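Local coordinates for protein diol-dehydratase (Roseburia inulinivorans, PDB 5I2A) that dehydrates 1,2-propanediol without vitamin B12, as a diol dehydratase of the glycyl radical enzyme family, at residues 13-16 with 17-21; 70-74 with 75-79. One frame throughout, in Å; residues are numbered along the deposited sequence.

Interaction 1 (13-16 with 17-21); sequences DRIK and RLVDH
Lys16 reaches along helix 14-22 to Asp20, one turn on. Its CG lies anti to the backbone N (chi1 178°) and the chain runs straight as far as CE, where a bend drops NZ onto Asp20 OD2 at 3.0 Å, a salt bridge using the syn lone pair. Asp13 and Arg17 form a second i to i+4 pair: Arg17 NH1 lies 3.0 Å from Asp13 OD2, which sits in the guanidinium plane, while the two flat groups stand 78° apart. Asp13 is modelled in two conformers and this bridge holds for one; Glu71 also pairs with Arg17, through NE. On the buried side of the helix, Leu18 CD1 rests against the aliphatic part of Arg14, 3.7 Å from Arg14 CG, and nears Ile15 CD1 at 4.2 Å. Glu243 and Glu314 hold the Arg14 guanidinium. Replacing Leu18 with an alanine would probably open a gap beside Arg14 CG and CD and strip away contacts with helix 309-323. Backbone bonds, such as Leu18 N to Arg14 O at 2.9 Å, carry the helix. The chemistry implies an amphipathic helix, ion-paired on its exposed side, apolar on its buried side apart from an arginine probably neutralised by glutamates.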
ATOM      1  N   ASP A  13      30.538  -9.128  42.740  0.61 23.84           N
ATOM      2  CA  ASP A  13      29.964  -8.100  43.605  0.61 22.02           C
ATOM      3  C   ASP A  13      29.414  -6.933  42.784  0.61 21.52           C
ATOM      4  O   ASP A  13      28.655  -6.108  43.293  0.61 20.07           O
ATOM      5  CB  ASP A  13      31.002  -7.598  44.628  0.61 26.23           C
ATOM      6  CG  ASP A  13      32.181  -6.874  43.981  0.61 26.07           C
ATOM      7  OD1 ASP A  13      32.654  -7.305  42.908  0.61 28.46           O
ATOM      8  OD2 ASP A  13      32.639  -5.865  44.557  0.61 33.39           O
ATOM      9  N   ARG A  14      29.800  -6.874  41.515  1.00 20.75           N
ATOM     10  CA  ARG A  14      29.278  -5.863  40.588  1.00 21.77           C
ATOM     11  C   ARG A  14      27.755  -5.952  40.433  1.00 18.21           C
ATOM     12  O   ARG A  14      27.071  -4.940  40.347  1.00 19.26           O
ATOM     13  CB  ARG A  14      29.941  -6.025  39.211  1.00 21.45           C
ATOM     14  CG  ARG A  14      29.555  -4.977  38.166  1.00 20.42           C
ATOM     15  CD  ARG A  14      29.961  -5.437  36.767  1.00 16.41           C
ATOM     16  NE  ARG A  14      31.308  -6.005  36.742  1.00 22.77           N
ATOM     17  CZ  ARG A  14      32.407  -5.323  36.434  1.00 22.08           C
ATOM     18  NH1 ARG A  14      32.330  -4.040  36.109  1.00 18.06           N
ATOM     19  NH2 ARG A  14      33.584  -5.925  36.450  1.00 20.41           N
ATOM     20  N   ILE A  15      27.239  -7.177  40.410  1.00 19.03           N
ATOM     21  CA  ILE A  15      25.853  -7.419  40.013  1.00 20.73           C
ATOM     22  C   ILE A  15      24.834  -6.684  40.884  1.00 20.23           C
ATOM     23  O   ILE A  15      23.967  -5.993  40.374  1.00 21.64           O
ATOM     24  CB  ILE A  15      25.537  -8.934  40.014  1.00 19.35           C
ATOM     25  CG1 ILE A  15      26.516  -9.670  39.098  1.00 17.73           C
ATOM     26  CG2 ILE A  15      24.087  -9.193  39.604  1.00 17.44           C
ATOM     27  CD1 ILE A  15      26.753  -9.005  37.740  1.00 17.24           C
ATOM     28  N   LYS A  16      24.947  -6.809  42.197  1.00 20.49           N
ATOM     29  CA  LYS A  16      24.004  -6.137  43.082  1.00 17.45           C
ATOM     30  C   LYS A  16      24.041  -4.620  42.911  1.00 18.86           C
ATOM     31  O   LYS A  16      23.011  -3.948  43.019  1.00 19.30           O
ATOM     32  CB  LYS A  16      24.277  -6.498  44.546  1.00 23.67           C
ATOM     33  CG  LYS A  16      23.342  -5.791  45.518  1.00 25.58           C
ATOM     34  CD  LYS A  16      23.492  -6.334  46.933  1.00 35.91           C
ATOM     35  CE  LYS A  16      22.306  -5.931  47.795  1.00 37.71           C
ATOM     36  NZ  LYS A  16      22.238  -4.461  47.981  1.00 37.36           N
ATOM     37  N   ARG A  17      25.218  -4.072  42.634  1.00 17.35           N
ATOM     38  CA  ARG A  17      25.306  -2.631  42.430  1.00 17.65           C
ATOM     39  C   ARG A  17      24.644  -2.231  41.104  1.00 17.64           C
ATOM     40  O   ARG A  17      23.987  -1.195  41.024  1.00 18.07           O
ATOM     41  CB  ARG A  17      26.765  -2.157  42.487  1.00 19.75           C
ATOM     42  CG  ARG A  17      27.443  -2.442  43.863  1.00 23.60           C
ATOM     43  CD  ARG A  17      28.744  -1.655  44.030  1.00 23.28           C
ATOM     44  NE  ARG A  17      29.790  -2.141  43.143  1.00 20.33           N
ATOM     45  CZ  ARG A  17      30.638  -3.118  43.450  1.00 24.51           C
ATOM     46  NH1 ARG A  17      30.568  -3.705  44.635  1.00 25.90           N
ATOM     47  NH2 ARG A  17      31.561  -3.502  42.579  1.00 19.65           N
ATOM     48  N   LEU A  18      24.823  -3.050  40.072  1.00 16.77           N
ATOM     49  CA  LEU A  18      24.124  -2.819  38.805  1.00 20.93           C
ATOM     50  C   LEU A  18      22.624  -2.818  39.031  1.00 16.86           C
ATOM     51  O   LEU A  18      21.915  -1.948  38.530  1.00 19.56           O
ATOM     52  CB  LEU A  18      24.487  -3.879  37.764  1.00 12.89           C
ATOM     53  CG  LEU A  18      25.940  -3.833  37.320  1.00 15.33           C
ATOM     54  CD1 LEU A  18      26.286  -5.051  36.474  1.00 17.59           C
ATOM     55  CD2 LEU A  18      26.218  -2.537  36.565  1.00 15.06           C
ATOM     56  N   VAL A  19      22.150  -3.795  39.796  1.00 19.49           N
ATOM     57  CA  VAL A  19      20.722  -3.934  40.047  1.00 18.58           C
ATOM     58  C   VAL A  19      20.138  -2.741  40.819  1.00 20.95           C
ATOM     59  O   VAL A  19      19.134  -2.152  40.400  1.00 18.34           O
ATOM     60  CB  VAL A  19      20.424  -5.239  40.801  1.00 19.63           C
ATOM     61  CG1 VAL A  19      19.023  -5.215  41.361  1.00 17.53           C
ATOM     62  CG2 VAL A  19      20.606  -6.431  39.865  1.00 15.02           C
ATOM     63  N   ASP A  20      20.777  -2.373  41.926  1.00 17.41           N
ATOM     64  CA  ASP A  20      20.295  -1.260  42.745  1.00 18.97           C
ATOM     65  C   ASP A  20      20.239   0.037  41.943  1.00 18.00           C
ATOM     66  O   ASP A  20      19.349   0.853  42.136  1.00 21.18           O
ATOM     67  CB  ASP A  20      21.186  -1.065  43.978  1.00 18.54           C
ATOM     68  CG  ASP A  20      21.065  -2.207  44.974  1.00 24.71           C
ATOM     69  OD1 ASP A  20      20.040  -2.920  44.966  1.00 27.23           O
ATOM     70  OD2 ASP A  20      21.999  -2.387  45.767  1.00 26.02           O
ATOM     71  N   HIS A  21      21.199   0.226  41.050  1.00 17.23           N
ATOM     72  CA  HIS A  21      21.191   1.411  40.207  1.00 18.77           C
ATOM     73  C   HIS A  21      19.938   1.457  39.310  1.00 19.81           C
ATOM     74  O   HIS A  21      19.335   2.514  39.158  1.00 19.16           O
ATOM     75  CB  HIS A  21      22.453   1.478  39.357  1.00 17.97           C
ATOM     76  CG  HIS A  21      22.526   2.695  38.487  1.00 19.79           C
ATOM     77  ND1 HIS A  21      22.643   3.970  38.999  1.00 19.31           N
ATOM     78  CD2 HIS A  21      22.469   2.833  37.139  1.00 15.85           C
ATOM     79  CE1 HIS A  21      22.678   4.840  38.004  1.00 17.60           C
ATOM     80  NE2 HIS A  21      22.571   4.177  36.865  1.00 18.88           N
TER

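Interaction 2 (70-74 with 75-79)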
ATOM      1  N   PRO A  70      27.244   3.054  35.458  1.00 17.57           N
ATOM      2  CA  PRO A  70      28.389   2.675  36.298  1.00 18.89           C
ATOM      3  C   PRO A  70      28.619   1.166  36.319  1.00 21.26           C
ATOM      4  O   PRO A  70      27.676   0.405  36.548  1.00 22.43           O
ATOM      5  CB  PRO A  70      27.993   3.199  37.686  1.00 23.66           C
ATOM      6  CG  PRO A  70      27.091   4.368  37.390  1.00 20.11           C
ATOM      7  CD  PRO A  70      26.306   3.942  36.168  1.00 16.82           C
ATOM      8  N   GLU A  71      29.846   0.763  35.994  1.00 18.28           N
ATOM      9  CA  GLU A  71      30.309  -0.622  36.093  1.00 17.81           C
ATOM     10  C   GLU A  71      29.761  -1.571  35.025  1.00 21.12           C
ATOM     11  O   GLU A  71      30.062  -2.762  35.054  1.00 18.42           O
ATOM     12  CB  GLU A  71      29.988  -1.199  37.480  1.00 18.83           C
ATOM     13  CG  GLU A  71      30.677  -0.463  38.633  1.00 25.27           C
ATOM     14  CD  GLU A  71      30.626  -1.241  39.935  1.00 21.98           C
ATOM     15  OE1 GLU A  71      31.429  -2.174  40.099  1.00 28.20           O
ATOM     16  OE2 GLU A  71      29.776  -0.928  40.785  1.00 24.73           O
ATOM     17  N   GLU A  72      28.967  -1.062  34.086  1.00 20.43           N
ATOM     18  CA  GLU A  72      28.459  -1.920  33.016  1.00 19.28           C
ATOM     19  C   GLU A  72      29.607  -2.567  32.252  1.00 17.25           C
ATOM     20  O   GLU A  72      30.598  -1.914  31.950  1.00 19.28           O
ATOM     21  CB  GLU A  72      27.563  -1.125  32.053  1.00 16.37           C
ATOM     22  CG  GLU A  72      26.137  -0.964  32.537  1.00 18.56           C
ATOM     23  CD  GLU A  72      25.222  -0.347  31.487  1.00 22.55           C
ATOM     24  OE1 GLU A  72      25.727   0.417  30.634  1.00 19.41           O
ATOM     25  OE2 GLU A  72      24.001  -0.613  31.536  1.00 17.06           O
ATOM     26  N   LEU A  73      29.489  -3.861  31.980  1.00 15.55           N
ATOM     27  CA  LEU A  73      30.406  -4.519  31.053  1.00 16.16           C
ATOM     28  C   LEU A  73      29.767  -4.589  29.659  1.00 20.49           C
ATOM     29  O   LEU A  73      30.427  -4.345  28.649  1.00 19.95           O
ATOM     30  CB  LEU A  73      30.772  -5.916  31.539  1.00 15.20           C
ATOM     31  CG  LEU A  73      31.581  -6.005  32.849  1.00 19.41           C
ATOM     32  CD1 LEU A  73      31.763  -7.455  33.262  1.00 14.10           C
ATOM     33  CD2 LEU A  73      32.940  -5.320  32.702  1.00 16.80           C
ATOM     34  N   ILE A  74      28.487  -4.951  29.628  1.00 17.86           N
ATOM     35  CA  ILE A  74      27.677  -4.923  28.409  1.00 17.65           C
ATOM     36  C   ILE A  74      26.949  -3.597  28.372  1.00 14.06           C
ATOM     37  O   ILE A  74      26.260  -3.240  29.333  1.00 18.81           O
ATOM     38  CB  ILE A  74      26.651  -6.084  28.365  1.00 20.76           C
ATOM     39  CG1 ILE A  74      27.362  -7.426  28.502  1.00 17.48           C
ATOM     40  CG2 ILE A  74      25.790  -6.022  27.080  1.00 15.38           C
ATOM     41  CD1 ILE A  74      28.342  -7.733  27.381  1.00 15.93           C
ATOM     42  N   VAL A  75      27.115  -2.849  27.293  1.00 15.29           N
ATOM     43  CA  VAL A  75      26.550  -1.505  27.229  1.00 15.88           C
ATOM     44  C   VAL A  75      25.453  -1.379  26.170  1.00 15.73           C
ATOM     45  O   VAL A  75      25.351  -2.199  25.251  1.00 17.21           O
ATOM     46  CB  VAL A  75      27.652  -0.454  26.955  1.00 18.32           C
ATOM     47  CG1 VAL A  75      28.773  -0.602  27.998  1.00 17.93           C
ATOM     48  CG2 VAL A  75      28.217  -0.614  25.549  1.00 14.10           C
ATOM     49  N   GLY A  76      24.644  -0.340  26.313  1.00 16.84           N
ATOM     50  CA  GLY A  76      23.521  -0.102  25.428  1.00 16.38           C
ATOM     51  C   GLY A  76      22.301   0.230  26.264  1.00 15.72           C
ATOM     52  O   GLY A  76      21.726  -0.627  26.920  1.00 14.83           O
ATOM     53  N   SER A  77      21.923   1.493  26.247  1.00 12.26           N
ATOM     54  CA  SER A  77      20.786   1.967  27.010  1.00 14.65           C
ATOM     55  C   SER A  77      19.910   2.793  26.091  1.00 15.04           C
ATOM     56  O   SER A  77      20.416   3.597  25.318  1.00 15.69           O
ATOM     57  CB  SER A  77      21.226   2.817  28.217  1.00 14.58           C
ATOM     58  OG  SER A  77      21.898   2.043  29.202  1.00 17.06           O
ATOM     59  N   THR A  78      18.602   2.603  26.191  1.00 15.87           N
ATOM     60  CA  THR A  78      17.666   3.273  25.298  1.00 16.42           C
ATOM     61  C   THR A  78      17.185   4.599  25.909  1.00 16.14           C
ATOM     62  O   THR A  78      16.832   5.530  25.192  1.00 14.96           O
ATOM     63  CB  THR A  78      16.491   2.311  24.956  1.00 13.77           C
ATOM     64  OG1 THR A  78      16.995   1.255  24.137  1.00 12.91           O
ATOM     65  CG2 THR A  78      15.348   3.015  24.210  1.00 11.26           C
ATOM     66  N   THR A  79      17.219   4.694  27.235  1.00 14.81           N
ATOM     67  CA  THR A  79      16.905   5.943  27.920  1.00 15.13           C
ATOM     68  C   THR A  79      18.024   6.351  28.889  1.00 18.73           C
ATOM     69  O   THR A  79      18.784   5.520  29.360  1.00 17.45           O
ATOM     70  CB  THR A  79      15.602   5.843  28.712  1.00 16.49           C
ATOM     71  OG1 THR A  79      15.668   4.693  29.554  1.00 16.16           O
ATOM     72  CG2 THR A  79      14.401   5.708  27.771  1.00 14.73           C
TER
HETATM   73  O   HOH W   1      24.451   1.283  28.548  1.00 17.81           O
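Glu72 and the backbone around Gly76 are joined through a water molecule, with no direct hydrogen bond between 70-74 and 75-79. The water donates to Glu72 OE1 at 2.6 Å, and accepts from Gly76 N at 2.8 Å and from Ser77 OG at 2.7 Å. Glu72 CG lies anti to the carbonyl carbon (chi1 -82°) and the chain beyond it is extended, which carries the carboxylate across to the water. Ser77 OG stays 4.1 Å from Glu72 OE2, so the water does the bridging.

Charge is met from outside the two segments. Lys322 forms a salt bridge with Glu72 OE2 and also bonds to Gly76 O, tying both halves together, while Arg69 N donates to Glu72 OE1. With both oxygens engaged in this way, the buried carboxylate is likely to be ionised.

The segment belongs to the long irregular connection between helix 49-63 and helix 94-97, and Pro70 and Glu71 have the backbone angles of the central pair of a type II beta turn. Further on, Gly76 takes phi 133° and psi 107°, where a side chain would be jammed against the carbonyl O of Val75.

Van der Waals contacts are few: Val75 CG1 lies 4.2 Å from Glu72 OE1, the two side chains crossing at a slant. The Ile74 side chain packs on Cys266 and Trp270 of helix 262-279 and on Ile319 of helix 309-323.

How the interactions relate
Interaction 1 is one helix with a surface face and a buried face; interaction 2 is an irregular loop whose touching residues are all buried. Their centres lie about 12 Å apart, and the two meet directly: Arg17 NE forms a salt bridge with Glu71 OE2 at 2.7 Å, and Arg14 NH1 probably donates to Glu71 O at 2.8 Å. Leu18 also packs on the backbone of Pro70. Both lean on helix 309-323, 13-21 through Ile15, Leu18 and Val19, 70-79 through Leu73 and Ile74. Each buries a charge paired outside its segments, an arginine with glutamates in interaction 1, a carboxylate with lysine in interaction 2; interaction 1 adds helical bonding and exposed ion pairs, interaction 2 a bridging water.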